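Local coordinates for protein cellulase IBT99 (Metagenomes, PDB 6WBT) that probably hydrolyses 6-phospho-alpha-glucosides as a family 4 glycosyl hydrolase, working with bound NAD and a manganese ion, at residues 37-42 with 70-75; 122-127 with 398-403; 126-131 with 160-165; 341-346 with 358-363. All coordinates share one frame; numbering follows the deposited sequence.

Contact 1 (37-42 with 70-75); sequences WLYDID and VNPKEA. With NAD (nicotinamide-adenine-dinucleotide), chain G.
Tyr39 lies across Val70, Pro72 and Ala75 where strand 33-39 of the NAD-binding Rossmann fold ends beside the start of helix 72-76. The first torsion sets its CG opposite the backbone N (chi1 167°) and carries the ring along the other segment. CB begins the contact 3.7 Å from Ala75 CB, and CD1 rests on the same methyl. Further out, CE1 brings the ring edge to Val70 O at 3.4 Å, CZ passes Pro72 CB, and the tip atom OH lies 3.8 Å from that same Pro72 CB. One water joins Tyr39 OH to Val70 O, donating to the carbonyl. Phe76 meets the tyrosine ring edge-to-face.

Trp37, earlier on the strand, receives Glu74 crosswise: the carboxylate stands nearly perpendicular to the indole, with Glu74 OE1 in the ring plane 3.5 Å from Trp37 CH2. Helix 72-76 is capped by Asn71, whose OD1 accepts from Glu74 N in the carbonyl plane.

Beyond the strand, Asp40 binds the adenosine ribose of NAD, as the acid at the end of the second strand does in classical NAD-binding Rossmann folds. Its OD1 also closes an Asx turn with Asp42 N (2.9 Å), and NAD O2B donates to that OD1 at 2.7 Å.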
# COMPACT_ATOMS: atom_id res chain seq x y z
N TRP A 37 10.26 -42.37 -13.73
CA TRP A 37 9.38 -42.97 -12.74
C TRP A 37 7.94 -42.54 -12.98
O TRP A 37 7.67 -41.36 -13.21
CB TRP A 37 9.82 -42.59 -11.32
CG TRP A 37 11.01 -43.36 -10.84
CD1 TRP A 37 12.32 -43.10 -11.11
CD2 TRP A 37 11.00 -44.52 -10.00
NE1 TRP A 37 13.12 -44.02 -10.49
CE2 TRP A 37 12.34 -44.91 -9.80
CE3 TRP A 37 9.98 -45.27 -9.39
CZ2 TRP A 37 12.69 -46.01 -9.03
CZ3 TRP A 37 10.34 -46.36 -8.62
CH2 TRP A 37 11.68 -46.72 -8.44
N LEU A 38 7.03 -43.51 -12.94
CA LEU A 38 5.60 -43.26 -13.05
C LEU A 38 4.97 -43.62 -11.71
O LEU A 38 4.93 -44.79 -11.33
CB LEU A 38 4.98 -44.08 -14.18
CG LEU A 38 5.50 -43.80 -15.60
CD1 LEU A 38 4.76 -44.67 -16.60
CD2 LEU A 38 5.36 -42.32 -15.96
N TYR A 39 4.49 -42.61 -10.99
CA TYR A 39 3.85 -42.79 -9.70
C TYR A 39 2.37 -42.46 -9.79
O TYR A 39 1.98 -41.50 -10.47
CB TYR A 39 4.51 -41.92 -8.63
CG TYR A 39 3.71 -41.83 -7.35
CD1 TYR A 39 3.69 -42.88 -6.44
CD2 TYR A 39 2.97 -40.69 -7.05
CE1 TYR A 39 2.95 -42.79 -5.27
CE2 TYR A 39 2.23 -40.59 -5.88
CZ TYR A 39 2.23 -41.65 -5.00
OH TYR A 39 1.49 -41.56 -3.84
N ASP A 40 1.55 -43.25 -9.10
CA ASP A 40 0.11 -43.05 -9.10
C ASP A 40 -0.47 -43.80 -7.92
O ASP A 40 0.16 -44.70 -7.35
CB ASP A 40 -0.52 -43.52 -10.41
CG ASP A 40 -1.85 -42.87 -10.69
OD1 ASP A 40 -2.71 -42.83 -9.77
OD2 ASP A 40 -2.03 -42.38 -11.82
N ILE A 41 -1.69 -43.41 -7.54
CA ILE A 41 -2.41 -44.10 -6.48
C ILE A 41 -3.31 -45.21 -7.02
O ILE A 41 -3.73 -46.08 -6.26
CB ILE A 41 -3.26 -43.13 -5.64
CG1 ILE A 41 -4.35 -42.50 -6.50
CG2 ILE A 41 -2.38 -42.06 -5.01
CD1 ILE A 41 -5.31 -41.64 -5.72
N ASP A 42 -3.60 -45.20 -8.32
CA ASP A 42 -4.40 -46.25 -8.96
C ASP A 42 -3.44 -47.19 -9.68
O ASP A 42 -2.84 -46.81 -10.70
CB ASP A 42 -5.42 -45.64 -9.92
CG ASP A 42 -6.47 -46.65 -10.39
OD1 ASP A 42 -6.35 -47.85 -10.06
OD2 ASP A 42 -7.42 -46.24 -11.09
N VAL A 70 3.54 -47.65 -7.09
CA VAL A 70 2.51 -46.94 -6.34
C VAL A 70 2.97 -46.56 -4.95
O VAL A 70 2.20 -45.95 -4.20
CB VAL A 70 1.21 -47.76 -6.27
CG1 VAL A 70 0.62 -47.96 -7.66
CG2 VAL A 70 1.46 -49.10 -5.60
N ASN A 71 4.21 -46.89 -4.57
CA ASN A 71 4.74 -46.55 -3.26
C ASN A 71 5.38 -45.17 -3.31
O ASN A 71 6.30 -44.96 -4.11
CB ASN A 71 5.76 -47.59 -2.81
CG ASN A 71 6.36 -47.26 -1.46
OD1 ASN A 71 7.46 -46.72 -1.37
ND2 ASN A 71 5.64 -47.60 -0.39
N PRO A 72 4.93 -44.21 -2.50
CA PRO A 72 5.50 -42.86 -2.60
C PRO A 72 6.96 -42.78 -2.18
O PRO A 72 7.73 -42.01 -2.76
CB PRO A 72 4.59 -42.02 -1.69
CG PRO A 72 4.01 -43.00 -0.73
CD PRO A 72 3.85 -44.28 -1.50
N LYS A 73 7.36 -43.56 -1.17
CA LYS A 73 8.75 -43.50 -0.73
C LYS A 73 9.70 -44.02 -1.81
O LYS A 73 10.76 -43.44 -2.03
CB LYS A 73 8.94 -44.29 0.57
CG LYS A 73 10.33 -44.14 1.17
CD LYS A 73 10.41 -44.70 2.58
CE LYS A 73 11.77 -44.41 3.20
NZ LYS A 73 11.86 -44.89 4.60
N GLU A 74 9.32 -45.10 -2.49
CA GLU A 74 10.13 -45.58 -3.60
C GLU A 74 10.07 -44.63 -4.79
O GLU A 74 11.05 -44.51 -5.53
CB GLU A 74 9.68 -46.98 -4.01
CG GLU A 74 10.50 -47.60 -5.13
CD GLU A 74 10.03 -48.99 -5.51
OE1 GLU A 74 10.35 -49.45 -6.63
OE2 GLU A 74 9.33 -49.63 -4.69
N ALA A 75 8.95 -43.94 -4.97
CA ALA A 75 8.79 -43.07 -6.12
C ALA A 75 9.52 -41.74 -5.94
O ALA A 75 10.10 -41.22 -6.89
CB ALA A 75 7.30 -42.82 -6.39
PA NAD G . -6.89 -38.55 -15.73
O1A NAD G . -8.08 -38.65 -14.83
O2A NAD G . -6.96 -39.23 -17.05
O5B NAD G . -5.60 -39.07 -14.93
C5B NAD G . -5.25 -38.46 -13.65
C4B NAD G . -4.38 -39.41 -12.87
O4B NAD G . -4.08 -38.83 -11.57
C3B NAD G . -4.97 -40.80 -12.58
O3B NAD G . -4.02 -41.80 -12.91
C2B NAD G . -5.20 -40.76 -11.06
O2B NAD G . -5.23 -42.03 -10.45
C1B NAD G . -4.04 -39.89 -10.64
N9A NAD G . -4.15 -39.35 -9.29
C8A NAD G . -5.30 -38.93 -8.67
N7A NAD G . -5.11 -38.50 -7.44
C5A NAD G . -3.75 -38.65 -7.24
C6A NAD G . -2.92 -38.37 -6.13
N6A NAD G . -3.37 -37.86 -4.99
N1A NAD G . -1.60 -38.63 -6.25
C2A NAD G . -1.16 -39.14 -7.41
N3A NAD G . -1.84 -39.44 -8.51
C4A NAD G . -3.14 -39.17 -8.37
O3 NAD G . -6.54 -37.01 -15.96
PN NAD G . -6.13 -36.18 -17.27
O1N NAD G . -4.98 -36.86 -17.94
O2N NAD G . -7.35 -35.90 -18.07
O5D NAD G . -5.61 -34.82 -16.60
C5D NAD G . -4.58 -34.92 -15.58
C4D NAD G . -4.43 -33.58 -14.90
O4D NAD G . -3.82 -32.65 -15.81
C3D NAD G . -5.74 -32.91 -14.46
O3D NAD G . -5.59 -32.39 -13.14
C2D NAD G . -5.86 -31.78 -15.49
O2D NAD G . -6.72 -30.72 -15.11
C1D NAD G . -4.40 -31.37 -15.61
N1N NAD G . -4.14 -30.52 -16.81
C2N NAD G . -3.90 -29.18 -16.65
C3N NAD G . -3.69 -28.37 -17.76
C7N NAD G . -3.38 -26.92 -17.52
O7N NAD G . -3.79 -26.07 -18.31
N7N NAD G . -2.63 -26.61 -16.47
C4N NAD G . -3.75 -28.93 -19.03
C5N NAD G . -3.95 -30.29 -19.17
C6N NAD G . -4.14 -31.07 -18.05
O HOH W 1 0.23 -44.08 -3.26

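Contact 2 (122-127 with 398-403)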
# COMPACT_ATOMS: atom_id res chain seq x y z
N ARG A 122 -10.79 -30.76 -3.68
CA ARG A 122 -10.31 -32.14 -3.74
C ARG A 122 -8.80 -32.21 -3.91
O ARG A 122 -8.19 -33.22 -3.53
CB ARG A 122 -10.99 -32.90 -4.87
CG ARG A 122 -12.44 -33.26 -4.63
CD ARG A 122 -12.89 -34.34 -5.61
NE ARG A 122 -12.77 -33.91 -6.99
CZ ARG A 122 -13.75 -33.35 -7.69
NH1 ARG A 122 -14.93 -33.15 -7.13
NH2 ARG A 122 -13.55 -32.99 -8.95
N THR A 123 -8.18 -31.16 -4.46
CA THR A 123 -6.78 -31.19 -4.84
C THR A 123 -5.86 -30.50 -3.83
O THR A 123 -4.65 -30.70 -3.89
CB THR A 123 -6.59 -30.55 -6.22
OG1 THR A 123 -7.70 -30.88 -7.06
CG2 THR A 123 -5.31 -31.03 -6.88
N ILE A 124 -6.42 -29.71 -2.90
CA ILE A 124 -5.58 -28.91 -2.01
C ILE A 124 -4.68 -29.80 -1.17
O ILE A 124 -3.45 -29.74 -1.27
CB ILE A 124 -6.46 -28.01 -1.12
CG1 ILE A 124 -7.16 -26.94 -1.97
CG2 ILE A 124 -5.63 -27.36 -0.02
CD1 ILE A 124 -8.03 -25.99 -1.17
N TYR A 125 -5.27 -30.64 -0.32
CA TYR A 125 -4.49 -31.45 0.61
C TYR A 125 -3.70 -32.56 -0.09
O TYR A 125 -2.56 -32.83 0.31
CB TYR A 125 -5.39 -32.04 1.69
CG TYR A 125 -5.75 -31.04 2.77
CD1 TYR A 125 -4.77 -30.52 3.61
CD2 TYR A 125 -7.06 -30.61 2.94
CE1 TYR A 125 -5.09 -29.60 4.60
CE2 TYR A 125 -7.38 -29.69 3.92
CZ TYR A 125 -6.39 -29.19 4.75
OH TYR A 125 -6.71 -28.28 5.72
N PRO A 126 -4.24 -33.25 -1.11
CA PRO A 126 -3.40 -34.19 -1.86
C PRO A 126 -2.17 -33.55 -2.48
O PRO A 126 -1.12 -34.20 -2.58
CB PRO A 126 -4.35 -34.74 -2.92
CG PRO A 126 -5.68 -34.68 -2.27
CD PRO A 126 -5.67 -33.41 -1.46
N MSE A 127 -2.26 -32.29 -2.90
CA MSE A 127 -1.10 -31.57 -3.41
C MSE A 127 -0.11 -31.27 -2.30
O MSE A 127 1.10 -31.33 -2.49
CB MSE A 127 -1.52 -30.28 -4.11
CG MSE A 127 -1.87 -30.45 -5.58
SE MSE A 127 -0.35 -31.08 -6.62
CE MSE A 127 0.95 -29.71 -6.11
N GLU A 398 -9.33 -20.80 2.75
CA GLU A 398 -9.57 -20.71 4.19
C GLU A 398 -10.59 -21.75 4.65
O GLU A 398 -10.55 -22.19 5.80
CB GLU A 398 -10.05 -19.31 4.55
CG GLU A 398 -9.05 -18.21 4.23
CD GLU A 398 -9.60 -16.82 4.49
OE1 GLU A 398 -10.74 -16.72 4.97
OE2 GLU A 398 -8.88 -15.84 4.21
N ALA A 399 -11.52 -22.14 3.77
CA ALA A 399 -12.49 -23.17 4.12
C ALA A 399 -11.83 -24.53 4.28
O ALA A 399 -12.28 -25.35 5.09
CB ALA A 399 -13.59 -23.24 3.06
N ALA A 400 -10.76 -24.80 3.52
CA ALA A 400 -10.04 -26.06 3.66
C ALA A 400 -9.14 -26.08 4.88
O ALA A 400 -8.94 -27.14 5.49
CB ALA A 400 -9.21 -26.33 2.40
N ILE A 401 -8.59 -24.93 5.27
CA ILE A 401 -7.69 -24.87 6.42
C ILE A 401 -8.48 -24.84 7.72
O ILE A 401 -8.21 -25.61 8.64
CB ILE A 401 -6.76 -23.65 6.30
CG1 ILE A 401 -5.88 -23.77 5.06
CG2 ILE A 401 -5.92 -23.50 7.56
CD1 ILE A 401 -5.01 -22.55 4.81
N GLU A 402 -9.48 -23.96 7.80
CA GLU A 402 -10.24 -23.76 9.02
C GLU A 402 -11.44 -24.69 9.14
O GLU A 402 -12.13 -24.64 10.17
CB GLU A 402 -10.70 -22.30 9.10
CG GLU A 402 -9.56 -21.30 9.00
CD GLU A 402 -10.03 -19.92 8.57
OE1 GLU A 402 -11.26 -19.70 8.51
OE2 GLU A 402 -9.17 -19.06 8.28
N HIS A 403 -11.70 -25.52 8.13
CA HIS A 403 -12.81 -26.47 8.15
C HIS A 403 -14.14 -25.76 8.38
O HIS A 403 -15.03 -26.27 9.07
CB HIS A 403 -12.59 -27.57 9.19
CG HIS A 403 -11.36 -28.39 8.95
ND1 HIS A 403 -11.39 -29.60 8.29
CD2 HIS A 403 -10.07 -28.17 9.29
CE1 HIS A 403 -10.17 -30.09 8.23
NE2 HIS A 403 -9.35 -29.24 8.83
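Tyr125 OH donates to Ala400 O at 2.5 Å, the one hydrogen bond spanning this helix-helix crossing. The crossing brings helix 114-136 of the Rossmann part against the end of helix 380-402 in the C-terminal part of the family 4 glycosyl hydrolase. The short segment axes pass 10.5 Å apart at a crossing angle of -56°, and the nearest CA atoms are those of Ile124 and Ala400. The hydroxyl meets the carbonyl from above its plane, 47° out, while the carbonyl oxygen itself lies at the tyrosine edge, in the plane of the ring.

Apart from this bond the contact is small and apolar. Ala400 CB points at the other helix and is met by two side chains: Ile124 reaches it with its tip, CD1, at 3.8 Å, and Tyr125 brings up ring atom CE2 at 4.1 Å. Ile124 gets there as an extended chain, CG1 lying opposite the carbonyl carbon and CD1 continuing straight on (chi2 -179°). Tyr125 OH also passes 3.6 Å from Ile401 CA.

Helix 114-136 is kinked here, where the backbone N of Tyr125 and of Pro126 makes no bond to the preceding turn; Pro126 itself touches NAD. His403 has positive phi, and its imidazole turns back toward Tyr125, with ND1 hydrogen-bonded to Glu441 O near the C terminus. One face of that ring lies over Ala400 O, the same oxygen that Tyr125 grips, which stands 4.0 Å above the His403 ring plane.

Contact 3 (126-131 with 160-165); sequences PMVQLI and KLRPKA
Ile131 and Val128, one turn apart on helix 114-136, press into the chain that leaves helix 151-161. The tight part centres on two methyls. Ile131 CG2 touches two partners, Arg162 CG and Ala165 CB, each at 3.6 Å, while Ile131 CD1 gives that alanine a second, longer contact at 3.9 Å. Val128 CG1, placed opposite its own backbone N (chi1 174°), comes over the centre of the Arg162 guanidinium, 3.4 Å above the plane. The arginine can offer this face because its chain bends at chi2 (63°) and then runs extended across the valine at about a right angle. With a methyl over the face, the N-H groups still point outward in the plane, and Arg162 NH2 makes a salt bridge with Asp132. The other valine branch, CG2, meets Leu161 CD1 at 3.8 Å.

The outer side is looser. The type I turn from Arg162 to Ala165 closes with a weak backbone bond, and its corner residues Pro163 and Lys164 are solvent-exposed.

Inward, Ile131 also packs on strand 143-146 of the central sheet and Leu130 on strand 81-84, whereas Leu161 touches Ile401 of helix 380-402.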
# COMPACT_ATOMS: atom_id res chain seq x y z
N PRO A 126 -4.24 -33.25 -1.11
CA PRO A 126 -3.40 -34.19 -1.86
C PRO A 126 -2.17 -33.55 -2.48
O PRO A 126 -1.12 -34.20 -2.58
CB PRO A 126 -4.35 -34.74 -2.92
CG PRO A 126 -5.68 -34.68 -2.27
CD PRO A 126 -5.67 -33.41 -1.46
N MSE A 127 -2.26 -32.29 -2.90
CA MSE A 127 -1.10 -31.57 -3.41
C MSE A 127 -0.11 -31.27 -2.30
O MSE A 127 1.10 -31.33 -2.49
CB MSE A 127 -1.52 -30.28 -4.11
CG MSE A 127 -1.87 -30.45 -5.58
SE MSE A 127 -0.35 -31.08 -6.62
CE MSE A 127 0.95 -29.71 -6.11
N VAL A 128 -0.64 -30.93 -1.12
CA VAL A 128 0.21 -30.67 0.04
C VAL A 128 0.96 -31.93 0.44
O VAL A 128 2.14 -31.89 0.82
CB VAL A 128 -0.62 -30.09 1.20
CG1 VAL A 128 0.23 -29.96 2.45
CG2 VAL A 128 -1.20 -28.74 0.82
N GLN A 129 0.29 -33.09 0.36
CA GLN A 129 0.95 -34.35 0.65
C GLN A 129 2.06 -34.64 -0.36
O GLN A 129 3.09 -35.23 0.00
CB GLN A 129 -0.07 -35.49 0.66
CG GLN A 129 0.48 -36.80 1.19
CD GLN A 129 -0.59 -37.87 1.32
OE1 GLN A 129 -1.38 -38.09 0.40
NE2 GLN A 129 -0.63 -38.53 2.47
N LEU A 130 1.87 -34.24 -1.62
CA LEU A 130 2.94 -34.37 -2.60
C LEU A 130 4.13 -33.50 -2.24
O LEU A 130 5.29 -33.89 -2.46
CB LEU A 130 2.41 -34.02 -4.00
CG LEU A 130 3.44 -33.87 -5.12
CD1 LEU A 130 4.19 -35.17 -5.35
CD2 LEU A 130 2.78 -33.39 -6.40
N ILE A 131 3.87 -32.32 -1.68
CA ILE A 131 4.95 -31.43 -1.27
C ILE A 131 5.75 -32.06 -0.14
O ILE A 131 6.99 -32.08 -0.16
CB ILE A 131 4.39 -30.05 -0.87
CG1 ILE A 131 3.68 -29.39 -2.05
CG2 ILE A 131 5.50 -29.17 -0.33
CD1 ILE A 131 4.60 -28.95 -3.16
N LYS A 160 0.22 -20.77 0.71
CA LYS A 160 -0.12 -20.42 2.08
C LYS A 160 0.30 -21.50 3.07
O LYS A 160 0.77 -21.19 4.17
CB LYS A 160 -1.63 -20.16 2.21
CG LYS A 160 -2.06 -19.74 3.60
CD LYS A 160 -3.41 -19.04 3.58
CE LYS A 160 -3.76 -18.50 4.96
NZ LYS A 160 -4.98 -17.65 4.96
N LEU A 161 0.14 -22.78 2.70
CA LEU A 161 0.45 -23.84 3.64
C LEU A 161 1.93 -24.19 3.61
O LEU A 161 2.56 -24.34 4.66
CB LEU A 161 -0.42 -25.07 3.34
CG LEU A 161 -1.91 -24.93 3.67
CD1 LEU A 161 -2.68 -26.12 3.14
CD2 LEU A 161 -2.12 -24.77 5.17
N ARG A 162 2.51 -24.31 2.41
CA ARG A 162 3.91 -24.67 2.21
C ARG A 162 4.57 -23.55 1.41
O ARG A 162 4.79 -23.69 0.20
CB ARG A 162 4.04 -26.01 1.50
CG ARG A 162 4.25 -27.20 2.43
CD ARG A 162 3.07 -27.42 3.35
NE ARG A 162 3.20 -28.65 4.13
CZ ARG A 162 2.37 -29.02 5.10
NH1 ARG A 162 1.33 -28.25 5.41
NH2 ARG A 162 2.56 -30.15 5.75
N PRO A 163 4.89 -22.42 2.06
CA PRO A 163 5.49 -21.31 1.31
C PRO A 163 6.91 -21.58 0.85
O PRO A 163 7.35 -20.99 -0.14
CB PRO A 163 5.44 -20.14 2.31
CG PRO A 163 4.50 -20.59 3.41
CD PRO A 163 4.65 -22.07 3.47
N LYS A 164 7.63 -22.46 1.54
CA LYS A 164 9.02 -22.77 1.20
C LYS A 164 9.15 -23.87 0.16
O LYS A 164 10.27 -24.28 -0.15
CB LYS A 164 9.79 -23.17 2.47
CG LYS A 164 9.81 -22.10 3.55
CD LYS A 164 10.63 -20.89 3.14
CE LYS A 164 10.79 -19.92 4.30
NZ LYS A 164 11.45 -20.57 5.47
N ALA A 165 8.04 -24.36 -0.38
CA ALA A 165 8.09 -25.47 -1.33
C ALA A 165 8.76 -25.04 -2.63
O ALA A 165 8.51 -23.95 -3.15
CB ALA A 165 6.68 -25.99 -1.61

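Contact 4 (341-346 with 358-363); sequences LVIVPN and TVEIPG
An antiparallel strand pair, 338-345 with 358-366, extends the parallel Rossmann sheet into the C-terminal part of the enzyme. A twelve-residue connection, 346-357, joins the two strands. Val342 with Ile361 and Val344 with Val359 are the hydrogen-bonded pairs. Ile361 N donates to Val342 O at 3.0 Å, nearly along the C=O axis, as does Val344 N to Val359 O at 3.0 Å. The return bond from Val342 N to Ile361 O is longer, 3.2 Å, and comes from above the carbonyl plane; that from Val359 N to Val344 O is weak. Between them, CA-H groups of Ile343, Thr358 and Glu360 lean on facing carbonyls. The two short strand segments run at 133° to each other instead of 180°, so the pair is strongly twisted.

On the face holding Leu341, Ile343, Thr358, Glu360 and Pro362, Leu341 CD2 rests on Pro362 CB at 3.6 Å. Ile343 splits its branches: CG2 touches Thr358 CB at 3.8 Å, while CG1 lies beside Glu360 OE1 at 3.7 Å. Glu360, extended beyond CG, accepts a hydrogen bond at OE1 from Asn200 ND2, and its side chain is about 6 Å from the manganese ion bound by Cys171 and His201. On the other face Val344 CG2 is crossed at about a right angle by Ile361, touching CG1 at 3.7 Å as well as CD1.

Arg374 of a neighbouring subunit hydrogen-bonds to the carbonyls of Pro345 and Asn346. Ile343 packs on helix 151-161, and Val342 and Val344 on Val370 of strand 369-372; Val342 also touches strand 167-170.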
# COMPACT_ATOMS: atom_id res chain seq x y z
N LEU A 341 4.91 -17.74 -18.82
CA LEU A 341 3.79 -17.23 -18.03
C LEU A 341 3.51 -18.25 -16.93
O LEU A 341 2.85 -19.26 -17.15
CB LEU A 341 2.57 -17.01 -18.91
CG LEU A 341 2.75 -16.17 -20.18
CD1 LEU A 341 1.43 -16.02 -20.91
CD2 LEU A 341 3.35 -14.81 -19.86
N VAL A 342 4.00 -17.97 -15.72
CA VAL A 342 3.86 -18.87 -14.59
C VAL A 342 3.03 -18.19 -13.51
O VAL A 342 2.72 -17.00 -13.59
CB VAL A 342 5.23 -19.31 -14.02
CG1 VAL A 342 6.10 -19.88 -15.13
CG2 VAL A 342 5.91 -18.14 -13.35
N ILE A 343 2.66 -18.97 -12.50
CA ILE A 343 1.83 -18.50 -11.40
C ILE A 343 2.73 -18.28 -10.20
O ILE A 343 3.32 -19.23 -9.66
CB ILE A 343 0.71 -19.51 -11.08
CG1 ILE A 343 -0.06 -19.86 -12.35
CG2 ILE A 343 -0.22 -18.94 -10.02
CD1 ILE A 343 -1.09 -20.93 -12.16
N VAL A 344 2.85 -17.03 -9.77
CA VAL A 344 3.73 -16.66 -8.66
C VAL A 344 2.93 -15.87 -7.64
O VAL A 344 1.89 -15.28 -7.96
CB VAL A 344 4.95 -15.85 -9.15
CG1 VAL A 344 5.85 -16.71 -10.03
CG2 VAL A 344 4.50 -14.61 -9.90
N PRO A 345 3.39 -15.85 -6.39
CA PRO A 345 2.80 -14.93 -5.41
C PRO A 345 3.05 -13.48 -5.82
O PRO A 345 4.16 -13.13 -6.22
CB PRO A 345 3.51 -15.28 -4.10
CG PRO A 345 4.06 -16.65 -4.32
CD PRO A 345 4.39 -16.74 -5.77
N ASN A 346 2.01 -12.66 -5.73
CA ASN A 346 2.09 -11.26 -6.16
C ASN A 346 3.19 -10.52 -5.43
O ASN A 346 4.25 -10.25 -6.01
CB ASN A 346 0.75 -10.56 -5.93
CG ASN A 346 0.69 -9.20 -6.59
OD1 ASN A 346 1.39 -8.94 -7.56
ND2 ASN A 346 -0.16 -8.32 -6.06
N THR A 358 -2.19 -15.10 -6.11
CA THR A 358 -1.36 -15.89 -7.02
C THR A 358 -1.69 -15.48 -8.44
O THR A 358 -2.61 -16.01 -9.08
CB THR A 358 -1.58 -17.38 -6.79
OG1 THR A 358 -2.98 -17.65 -6.62
CG2 THR A 358 -0.82 -17.85 -5.56
N VAL A 359 -0.93 -14.52 -8.95
CA VAL A 359 -1.15 -13.97 -10.29
C VAL A 359 -0.35 -14.78 -11.30
O VAL A 359 0.66 -15.41 -10.98
CB VAL A 359 -0.77 -12.48 -10.33
CG1 VAL A 359 -1.71 -11.67 -9.45
CG2 VAL A 359 0.67 -12.29 -9.90
N GLU A 360 -0.82 -14.75 -12.55
CA GLU A 360 -0.18 -15.45 -13.66
C GLU A 360 0.48 -14.39 -14.55
O GLU A 360 -0.20 -13.72 -15.34
CB GLU A 360 -1.20 -16.29 -14.43
CG GLU A 360 -0.63 -17.04 -15.62
CD GLU A 360 -1.60 -18.07 -16.17
OE1 GLU A 360 -1.70 -19.17 -15.60
OE2 GLU A 360 -2.28 -17.76 -17.18
N ILE A 361 1.79 -14.24 -14.42
CA ILE A 361 2.53 -13.18 -15.09
C ILE A 361 3.80 -13.76 -15.70
O ILE A 361 4.27 -14.83 -15.29
CB ILE A 361 2.88 -12.03 -14.12
CG1 ILE A 361 3.63 -12.57 -12.90
CG2 ILE A 361 1.63 -11.28 -13.70
CD1 ILE A 361 4.09 -11.50 -11.95
N PRO A 362 4.39 -13.07 -16.68
CA PRO A 362 5.64 -13.56 -17.26
C PRO A 362 6.79 -13.50 -16.27
O PRO A 362 6.91 -12.57 -15.47
CB PRO A 362 5.88 -12.61 -18.45
CG PRO A 362 5.11 -11.38 -18.10
CD PRO A 362 3.89 -11.88 -17.39
N GLY A 363 7.64 -14.52 -16.32
CA GLY A 363 8.80 -14.59 -15.45
C GLY A 363 9.91 -15.39 -16.10
O GLY A 363 9.67 -16.20 -17.01

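Overall arrangement
From the N terminus, contact 1 closes first, joining the second strand of the Rossmann sheet to the chain beyond its outermost strand 66-69. Helix 114-136 then opens two loops. Contact 3 closes the short one, bringing 160-165 back after a single strand and helix. Contact 2 waits some 270 residues for 398-403 and ties the Rossmann part to the C-terminal part. Contacts 2 and 3 share Pro126 and Met127 and touch again where Ile401 packs on Leu161. Contact 4 forms and closes within the long span of contact 2. It belongs to the same sheet as contact 1, yet their centres lie about 29 Å apart.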